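Beta-lactamase Mb2281c (Mycobacterium bovis, PDB 3I7J) probably hydrolyses amide or ester bonds as a serine beta-lactamase-family enzyme, although its natural substrate is not established. Local coordinates at residues F224-V236 with V246-W260. Numbering follows the deposited sequence.
Sequences FGHFGQSGGFIWV and VLTARDFGDWALDLW
Phe233 directs the CD2–CE2 side of its ring at the face of the Trp260 indole, an edge-to-face pair with planes 64° apart and CD2 3.5 Å from Trp260 CD2. With chi1 at 74°, Phe233 CG sits between the backbone N and the carbonyl carbon, and Val246 CB lies over one ring face as a CH-pi contact. The far face of the indole rests on Ala256 CB, while its rim meets Phe227, whose CD2 is 3.6 Å from Trp260 CZ3. Phe227 CE2 in turn lies over the centre of the Phe252 ring, edge-to-face, 3.8 Å from Phe252 CD1. Through Trp260 this aromatic cluster packs the C-terminal helix 256-271, and through Phe252 the loop before it, on the central antiparallel sheet of the beta-lactamase fold, where strands 232-237 and 242-248 form a hairpin. Phe233 N donates a 2.7 Å hydrogen bond to Val246 O and Phe233 O receives Val246 N. Beyond this pair Thr248 OG1 donates to Gly231 O (2.8 Å) on a lone pair in the carbonyl plane, and accepts from Arg250 N in an ST turn. Phe252 N hydrogen-bonds to Gln229 O (2.8 Å) from above the carbonyl plane. At turn 229-231, two waters link Asp251 OD1 to Ser230.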
ATOM      1  N   PHE A 224      -6.525  -1.038   6.099  1.00 10.67           N
ATOM      2  CA  PHE A 224      -6.022  -0.541   4.817  1.00  8.19           C
ATOM      3  C   PHE A 224      -4.565  -0.975   4.641  1.00 12.20           C
ATOM      4  O   PHE A 224      -3.907  -1.343   5.613  1.00 10.86           O
ATOM      5  CB  PHE A 224      -6.137   0.995   4.763  1.00  6.38           C
ATOM      6  CG  PHE A 224      -5.280   1.712   5.778  1.00 12.19           C
ATOM      7  CD1 PHE A 224      -3.952   2.031   5.493  1.00 10.22           C
ATOM      8  CD2 PHE A 224      -5.799   2.054   7.027  1.00  8.87           C
ATOM      9  CE1 PHE A 224      -3.155   2.682   6.436  1.00 11.80           C
ATOM     10  CE2 PHE A 224      -5.013   2.706   7.982  1.00  3.44           C
ATOM     11  CZ  PHE A 224      -3.688   3.021   7.684  1.00  8.37           C
ATOM     12  N   GLY A 225      -4.073  -0.927   3.404  1.00  6.02           N
ATOM     13  CA  GLY A 225      -2.706  -1.330   3.129  1.00  6.09           C
ATOM     14  C   GLY A 225      -2.544  -1.758   1.682  1.00 12.33           C
ATOM     15  O   GLY A 225      -3.046  -1.091   0.778  1.00 15.20           O
ATOM     16  N   HIS A 226      -1.866  -2.876   1.450  1.00 11.21           N
ATOM     17  CA  HIS A 226      -1.656  -3.332   0.084  1.00  7.47           C
ATOM     18  C   HIS A 226      -0.889  -4.647   0.082  1.00  9.58           C
ATOM     19  O   HIS A 226      -0.150  -4.939   1.022  1.00  6.24           O
ATOM     20  CB  HIS A 226      -0.828  -2.278  -0.669  1.00 12.49           C
ATOM     21  CG  HIS A 226      -1.338  -1.946  -2.039  1.00 10.14           C
ATOM     22  ND1 HIS A 226      -1.284  -2.836  -3.088  1.00  7.05           N
ATOM     23  CD2 HIS A 226      -1.872  -0.806  -2.541  1.00 10.69           C
ATOM     24  CE1 HIS A 226      -1.759  -2.260  -4.179  1.00 10.38           C
ATOM     25  NE2 HIS A 226      -2.123  -1.028  -3.875  1.00  8.96           N
ATOM     26  N   PHE A 227      -1.081  -5.458  -0.955  1.00 15.53           N
ATOM     27  CA  PHE A 227      -0.302  -6.688  -1.073  1.00 12.91           C
ATOM     28  C   PHE A 227       0.320  -6.606  -2.455  1.00 10.15           C
ATOM     29  O   PHE A 227      -0.043  -5.735  -3.247  1.00 10.82           O
ATOM     30  CB  PHE A 227      -1.156  -7.961  -0.892  1.00  8.57           C
ATOM     31  CG  PHE A 227      -1.935  -8.380  -2.107  1.00 10.59           C
ATOM     32  CD1 PHE A 227      -3.142  -7.767  -2.423  1.00 11.92           C
ATOM     33  CD2 PHE A 227      -1.475  -9.418  -2.917  1.00 17.54           C
ATOM     34  CE1 PHE A 227      -3.887  -8.179  -3.528  1.00 11.07           C
ATOM     35  CE2 PHE A 227      -2.208  -9.842  -4.023  1.00 21.87           C
ATOM     36  CZ  PHE A 227      -3.420  -9.220  -4.331  1.00 16.48           C
ATOM     37  N   GLY A 228       1.289  -7.469  -2.727  1.00 11.97           N
ATOM     38  CA  GLY A 228       1.947  -7.448  -4.023  1.00 13.55           C
ATOM     39  C   GLY A 228       2.074  -8.841  -4.597  1.00 13.99           C
ATOM     40  O   GLY A 228       2.027  -9.823  -3.855  1.00 12.68           O
ATOM     41  N   GLN A 229       2.237  -8.926  -5.913  1.00 13.91           N
ATOM     42  CA  GLN A 229       2.360 -10.211  -6.593  1.00 16.23           C
ATOM     43  C   GLN A 229       3.676 -10.910  -6.276  1.00 14.32           C
ATOM     44  O   GLN A 229       3.875 -12.063  -6.661  1.00 21.48           O
ATOM     45  CB  GLN A 229       2.235 -10.027  -8.111  1.00 19.99           C
ATOM     46  CG  GLN A 229       0.854  -9.575  -8.596  1.00 33.54           C
ATOM     47  CD  GLN A 229      -0.239 -10.599  -8.321  1.00 32.82           C
ATOM     48  OE1 GLN A 229      -0.097 -11.780  -8.651  1.00 37.33           O
ATOM     49  NE2 GLN A 229      -1.339 -10.149  -7.729  1.00 16.86           N
ATOM     50  N   SER A 230       4.575 -10.215  -5.588  1.00 10.89           N
ATOM     51  CA  SER A 230       5.860 -10.803  -5.214  1.00 15.99           C
ATOM     52  C   SER A 230       5.711 -11.599  -3.924  1.00 15.98           C
ATOM     53  O   SER A 230       6.691 -12.105  -3.383  1.00 11.60           O
ATOM     54  CB  SER A 230       6.917  -9.716  -5.020  1.00 15.70           C
ATOM     55  OG  SER A 230       7.357  -9.217  -6.269  1.00 26.35           O
ATOM     56  N   GLY A 231       4.477 -11.695  -3.434  1.00 12.45           N
ATOM     57  CA  GLY A 231       4.214 -12.439  -2.216  1.00 10.16           C
ATOM     58  C   GLY A 231       4.491 -11.699  -0.922  1.00 17.37           C
ATOM     59  O   GLY A 231       5.027 -12.273   0.027  1.00 10.60           O
ATOM     60  N   GLY A 232       4.127 -10.419  -0.881  1.00 12.52           N
ATOM     61  CA  GLY A 232       4.330  -9.623   0.317  1.00 11.12           C
ATOM     62  C   GLY A 232       3.110  -8.747   0.542  1.00 16.77           C
ATOM     63  O   GLY A 232       2.329  -8.535  -0.382  1.00 16.28           O
ATOM     64  N   PHE A 233       2.923  -8.247   1.758  1.00  9.70           N
ATOM     65  CA  PHE A 233       1.781  -7.397   2.023  1.00 11.44           C
ATOM     66  C   PHE A 233       1.926  -6.587   3.306  1.00 18.19           C
ATOM     67  O   PHE A 233       2.798  -6.847   4.142  1.00 10.71           O
ATOM     68  CB  PHE A 233       0.482  -8.226   2.092  1.00 10.87           C
ATOM     69  CG  PHE A 233       0.332  -9.058   3.353  1.00 14.94           C
ATOM     70  CD1 PHE A 233       0.067  -8.461   4.588  1.00 11.12           C
ATOM     71  CD2 PHE A 233       0.423 -10.445   3.293  1.00 16.31           C
ATOM     72  CE1 PHE A 233      -0.105  -9.242   5.743  1.00 13.29           C
ATOM     73  CE2 PHE A 233       0.254 -11.230   4.438  1.00 16.84           C
ATOM     74  CZ  PHE A 233      -0.011 -10.629   5.664  1.00 10.54           C
ATOM     75  N   ILE A 234       1.062  -5.594   3.448  1.00 10.98           N
ATOM     76  CA  ILE A 234       1.052  -4.778   4.637  1.00 11.27           C
ATOM     77  C   ILE A 234      -0.363  -4.297   4.895  1.00  8.21           C
ATOM     78  O   ILE A 234      -1.046  -3.821   3.992  1.00  8.32           O
ATOM     79  CB  ILE A 234       1.989  -3.545   4.511  1.00 12.31           C
ATOM     80  CG1 ILE A 234       1.840  -2.657   5.757  1.00 17.31           C
ATOM     81  CG2 ILE A 234       1.648  -2.728   3.256  1.00  6.50           C
ATOM     82  CD1 ILE A 234       2.846  -1.496   5.809  1.00 12.74           C
ATOM     83  N   TRP A 235      -0.824  -4.483   6.123  1.00  9.68           N
ATOM     84  CA  TRP A 235      -2.126  -3.980   6.495  1.00 12.63           C
ATOM     85  C   TRP A 235      -1.998  -3.325   7.851  1.00 13.05           C
ATOM     86  O   TRP A 235      -1.148  -3.694   8.667  1.00  7.10           O
ATOM     87  CB  TRP A 235      -3.230  -5.063   6.476  1.00  6.63           C
ATOM     88  CG  TRP A 235      -3.074  -6.275   7.368  1.00 12.65           C
ATOM     89  CD1 TRP A 235      -2.919  -7.570   6.954  1.00  8.30           C
ATOM     90  CD2 TRP A 235      -3.187  -6.325   8.796  1.00  6.75           C
ATOM     91  NE1 TRP A 235      -2.939  -8.420   8.032  1.00 14.07           N
ATOM     92  CE2 TRP A 235      -3.103  -7.684   9.176  1.00 10.81           C
ATOM     93  CE3 TRP A 235      -3.359  -5.357   9.794  1.00 12.35           C
ATOM     94  CZ2 TRP A 235      -3.183  -8.100  10.517  1.00 16.39           C
ATOM     95  CZ3 TRP A 235      -3.437  -5.768  11.124  1.00  9.04           C
ATOM     96  CH2 TRP A 235      -3.351  -7.127  11.471  1.00  9.89           C
ATOM     97  N   VAL A 236      -2.831  -2.315   8.049  1.00 13.81           N
ATOM     98  CA  VAL A 236      -2.868  -1.534   9.272  1.00  8.54           C
ATOM     99  C   VAL A 236      -4.331  -1.539   9.658  1.00 13.36           C
ATOM    100  O   VAL A 236      -5.181  -1.174   8.854  1.00 11.49           O
ATOM    101  CB  VAL A 236      -2.427  -0.078   8.998  1.00 11.21           C
ATOM    102  CG1 VAL A 236      -2.350   0.710  10.296  1.00  3.48           C
ATOM    103  CG2 VAL A 236      -1.085  -0.075   8.277  1.00 10.55           C
ATOM    104  N   VAL A 246       4.335  -8.631   6.028  1.00 12.03           N
ATOM    105  CA  VAL A 246       4.828  -9.950   5.640  1.00 10.78           C
ATOM    106  C   VAL A 246       5.470  -9.888   4.259  1.00  7.28           C
ATOM    107  O   VAL A 246       4.848  -9.444   3.294  1.00 16.02           O
ATOM    108  CB  VAL A 246       3.713 -11.038   5.602  1.00 11.19           C
ATOM    109  CG1 VAL A 246       4.281 -12.330   5.014  1.00  7.96           C
ATOM    110  CG2 VAL A 246       3.189 -11.321   7.010  1.00 11.59           C
ATOM    111  N   LEU A 247       6.720 -10.333   4.180  1.00 10.38           N
ATOM    112  CA  LEU A 247       7.462 -10.367   2.922  1.00 10.68           C
ATOM    113  C   LEU A 247       8.040 -11.766   2.720  1.00 16.53           C
ATOM    114  O   LEU A 247       8.707 -12.303   3.611  1.00 15.02           O
ATOM    115  CB  LEU A 247       8.601  -9.340   2.934  1.00 13.92           C
ATOM    116  CG  LEU A 247       8.237  -7.854   3.064  1.00 15.60           C
ATOM    117  CD1 LEU A 247       9.519  -7.028   3.051  1.00 11.13           C
ATOM    118  CD2 LEU A 247       7.312  -7.426   1.929  1.00  6.70           C
ATOM    119  N   THR A 248       7.764 -12.351   1.556  1.00 17.96           N
ATOM    120  CA  THR A 248       8.258 -13.682   1.214  1.00 13.35           C
ATOM    121  C   THR A 248       8.914 -13.666  -0.160  1.00 22.49           C
ATOM    122  O   THR A 248       8.722 -12.736  -0.954  1.00 16.08           O
ATOM    123  CB  THR A 248       7.135 -14.739   1.163  1.00 15.47           C
ATOM    124  OG1 THR A 248       6.462 -14.674  -0.103  1.00 18.48           O
ATOM    125  CG2 THR A 248       6.134 -14.513   2.284  1.00  8.48           C
ATOM    126  N   ALA A 249       9.688 -14.714  -0.428  1.00 24.22           N
ATOM    127  CA  ALA A 249      10.394 -14.866  -1.691  1.00 22.26           C
ATOM    128  C   ALA A 249       9.635 -15.770  -2.661  1.00 22.71           C
ATOM    129  O   ALA A 249      10.241 -16.488  -3.456  1.00 27.96           O
ATOM    130  CB  ALA A 249      11.791 -15.426  -1.436  1.00 25.37           C
ATOM    131  N   ARG A 250       8.310 -15.748  -2.584  1.00 19.28           N
ATOM    132  CA  ARG A 250       7.489 -16.548  -3.486  1.00 14.03           C
ATOM    133  C   ARG A 250       6.339 -15.696  -4.009  1.00 17.97           C
ATOM    134  O   ARG A 250       5.591 -15.104  -3.231  1.00 20.26           O
ATOM    135  CB  ARG A 250       6.925 -17.780  -2.777  1.00  9.49           C
ATOM    136  CG  ARG A 250       6.198 -18.725  -3.727  1.00 16.27           C
ATOM    137  CD  ARG A 250       5.651 -19.961  -3.021  1.00 15.25           C
ATOM    138  NE  ARG A 250       4.939 -20.824  -3.955  1.00 18.39           N
ATOM    139  CZ  ARG A 250       4.288 -21.931  -3.612  1.00 20.42           C
ATOM    140  NH1 ARG A 250       4.253 -22.324  -2.346  1.00 27.56           N
ATOM    141  NH2 ARG A 250       3.666 -22.646  -4.540  1.00 15.64           N
ATOM    142  N   ASP A 251       6.204 -15.637  -5.329  1.00 16.54           N
ATOM    143  CA  ASP A 251       5.149 -14.850  -5.939  1.00 14.05           C
ATOM    144  C   ASP A 251       3.771 -15.294  -5.464  1.00 14.84           C
ATOM    145  O   ASP A 251       3.555 -16.469  -5.174  1.00 13.22           O
ATOM    146  CB  ASP A 251       5.225 -14.939  -7.469  1.00 20.44           C
ATOM    147  CG  ASP A 251       6.483 -14.306  -8.032  1.00 19.65           C
ATOM    148  OD1 ASP A 251       7.027 -13.373  -7.403  1.00 26.35           O
ATOM    149  OD2 ASP A 251       6.932 -14.731  -9.118  1.00 29.64           O
ATOM    150  N   PHE A 252       2.851 -14.337  -5.379  1.00 13.49           N
ATOM    151  CA  PHE A 252       1.478 -14.583  -4.948  1.00 13.38           C
ATOM    152  C   PHE A 252       0.851 -15.718  -5.748  1.00 14.55           C
ATOM    153  O   PHE A 252       1.089 -15.837  -6.946  1.00 21.11           O
ATOM    154  CB  PHE A 252       0.648 -13.320  -5.151  1.00 12.57           C
ATOM    155  CG  PHE A 252      -0.784 -13.464  -4.740  1.00 13.29           C
ATOM    156  CD1 PHE A 252      -1.136 -13.460  -3.403  1.00 19.87           C
ATOM    157  CD2 PHE A 252      -1.787 -13.596  -5.689  1.00 19.35           C
ATOM    158  CE1 PHE A 252      -2.473 -13.584  -3.015  1.00 12.68           C
ATOM    159  CE2 PHE A 252      -3.128 -13.721  -5.309  1.00 14.10           C
ATOM    160  CZ  PHE A 252      -3.465 -13.714  -3.974  1.00 13.34           C
ATOM    161  N   GLY A 253       0.038 -16.538  -5.087  1.00 15.29           N
ATOM    162  CA  GLY A 253      -0.616 -17.652  -5.759  1.00 16.38           C
ATOM    163  C   GLY A 253      -1.636 -18.311  -4.841  1.00 24.51           C
ATOM    164  O   GLY A 253      -1.947 -17.773  -3.778  1.00 23.89           O
ATOM    165  N   ASP A 254      -2.157 -19.470  -5.232  1.00 14.28           N
ATOM    166  CA  ASP A 254      -3.142 -20.158  -4.406  1.00 18.56           C
ATOM    167  C   ASP A 254      -2.601 -20.565  -3.036  1.00 15.68           C
ATOM    168  O   ASP A 254      -3.363 -20.672  -2.072  1.00 17.62           O
ATOM    169  CB  ASP A 254      -3.683 -21.407  -5.120  1.00 27.26           C
ATOM    170  CG  ASP A 254      -4.406 -21.077  -6.421  1.00 39.44           C
ATOM    171  OD1 ASP A 254      -5.143 -20.064  -6.465  1.00 33.65           O
ATOM    172  OD2 ASP A 254      -4.245 -21.843  -7.396  1.00 39.71           O
ATOM    173  N   TRP A 255      -1.293 -20.792  -2.946  1.00 15.44           N
ATOM    174  CA  TRP A 255      -0.682 -21.188  -1.678  1.00 17.40           C
ATOM    175  C   TRP A 255      -0.940 -20.182  -0.555  1.00 17.29           C
ATOM    176  O   TRP A 255      -1.028 -20.554   0.616  1.00 16.28           O
ATOM    177  CB  TRP A 255       0.840 -21.375  -1.833  1.00 13.38           C
ATOM    178  CG  TRP A 255       1.583 -20.098  -2.118  1.00 12.88           C
ATOM    179  CD1 TRP A 255       1.794 -19.522  -3.343  1.00 16.46           C
ATOM    180  CD2 TRP A 255       2.148 -19.202  -1.151  1.00 15.22           C
ATOM    181  NE1 TRP A 255       2.451 -18.323  -3.195  1.00 14.98           N
ATOM    182  CE2 TRP A 255       2.677 -18.100  -1.862  1.00 12.63           C
ATOM    183  CE3 TRP A 255       2.255 -19.221   0.248  1.00 13.94           C
ATOM    184  CZ2 TRP A 255       3.299 -17.025  -1.222  1.00 15.30           C
ATOM    185  CZ3 TRP A 255       2.878 -18.146   0.885  1.00 26.72           C
ATOM    186  CH2 TRP A 255       3.390 -17.063   0.145  1.00 10.00           C
ATOM    187  N   ALA A 256      -1.072 -18.910  -0.910  1.00 16.12           N
ATOM    188  CA  ALA A 256      -1.275 -17.869   0.094  1.00 13.29           C
ATOM    189  C   ALA A 256      -2.727 -17.598   0.458  1.00 19.74           C
ATOM    190  O   ALA A 256      -3.011 -17.039   1.522  1.00 19.08           O
ATOM    191  CB  ALA A 256      -0.616 -16.580  -0.373  1.00 14.76           C
ATOM    192  N   LEU A 257      -3.639 -18.000  -0.424  1.00 15.31           N
ATOM    193  CA  LEU A 257      -5.070 -17.772  -0.227  1.00 14.74           C
ATOM    194  C   LEU A 257      -5.616 -18.064   1.174  1.00 13.28           C
ATOM    195  O   LEU A 257      -6.472 -17.330   1.668  1.00 15.78           O
ATOM    196  CB  LEU A 257      -5.871 -18.545  -1.283  1.00 21.75           C
ATOM    197  CG  LEU A 257      -5.612 -18.135  -2.747  1.00 25.16           C
ATOM    198  CD1 LEU A 257      -6.601 -18.857  -3.667  1.00 16.09           C
ATOM    199  CD2 LEU A 257      -5.778 -16.626  -2.898  1.00 21.33           C
ATOM    200  N   ASP A 258      -5.136 -19.118   1.825  1.00 15.48           N
ATOM    201  CA  ASP A 258      -5.619 -19.414   3.169  1.00 14.55           C
ATOM    202  C   ASP A 258      -4.621 -19.002   4.249  1.00 17.11           C
ATOM    203  O   ASP A 258      -5.010 -18.609   5.353  1.00 19.85           O
ATOM    204  CB  ASP A 258      -5.951 -20.901   3.309  1.00 19.24           C
ATOM    205  CG  ASP A 258      -7.164 -21.303   2.485  1.00 24.01           C
ATOM    206  OD1 ASP A 258      -8.188 -20.590   2.539  1.00 33.16           O
ATOM    207  OD2 ASP A 258      -7.102 -22.330   1.785  1.00 32.33           O
ATOM    208  N   LEU A 259      -3.335 -19.073   3.926  1.00 15.81           N
ATOM    209  CA  LEU A 259      -2.300 -18.713   4.887  1.00 20.10           C
ATOM    210  C   LEU A 259      -2.308 -17.244   5.289  1.00 17.16           C
ATOM    211  O   LEU A 259      -2.196 -16.914   6.475  1.00 21.55           O
ATOM    212  CB  LEU A 259      -0.916 -19.077   4.347  1.00 11.01           C
ATOM    213  CG  LEU A 259      -0.640 -20.553   4.060  1.00 17.49           C
ATOM    214  CD1 LEU A 259       0.815 -20.720   3.641  1.00 13.15           C
ATOM    215  CD2 LEU A 259      -0.926 -21.388   5.303  1.00 19.67           C
ATOM    216  N   TRP A 260      -2.435 -16.351   4.316  1.00 19.49           N
ATOM    217  CA  TRP A 260      -2.428 -14.930   4.641  1.00 17.39           C
ATOM    218  C   TRP A 260      -3.525 -14.539   5.621  1.00  9.79           C
ATOM    219  O   TRP A 260      -3.261 -13.874   6.611  1.00  9.75           O
ATOM    220  CB  TRP A 260      -2.480 -14.105   3.352  1.00 11.35           C
ATOM    221  CG  TRP A 260      -1.139 -14.081   2.657  1.00 17.96           C
ATOM    222  CD1 TRP A 260      -0.030 -14.821   2.978  1.00 13.06           C
ATOM    223  CD2 TRP A 260      -0.759 -13.253   1.554  1.00 14.14           C
ATOM    224  NE1 TRP A 260       1.015 -14.494   2.144  1.00 18.62           N
ATOM    225  CE2 TRP A 260       0.596 -13.531   1.265  1.00 13.77           C
ATOM    226  CE3 TRP A 260      -1.430 -12.295   0.786  1.00 16.11           C
ATOM    227  CZ2 TRP A 260       1.289 -12.886   0.236  1.00 14.41           C
ATOM    228  CZ3 TRP A 260      -0.741 -11.653  -0.239  1.00 16.38           C
ATOM    229  CH2 TRP A 260       0.605 -11.949  -0.501  1.00 11.44           C
TER
HETATM  230  O   HOH W   1       8.835 -11.512  -7.889  1.00 26.71           O
HETATM  231  O   HOH W   2       8.376 -13.235  -4.921  1.00 34.01           O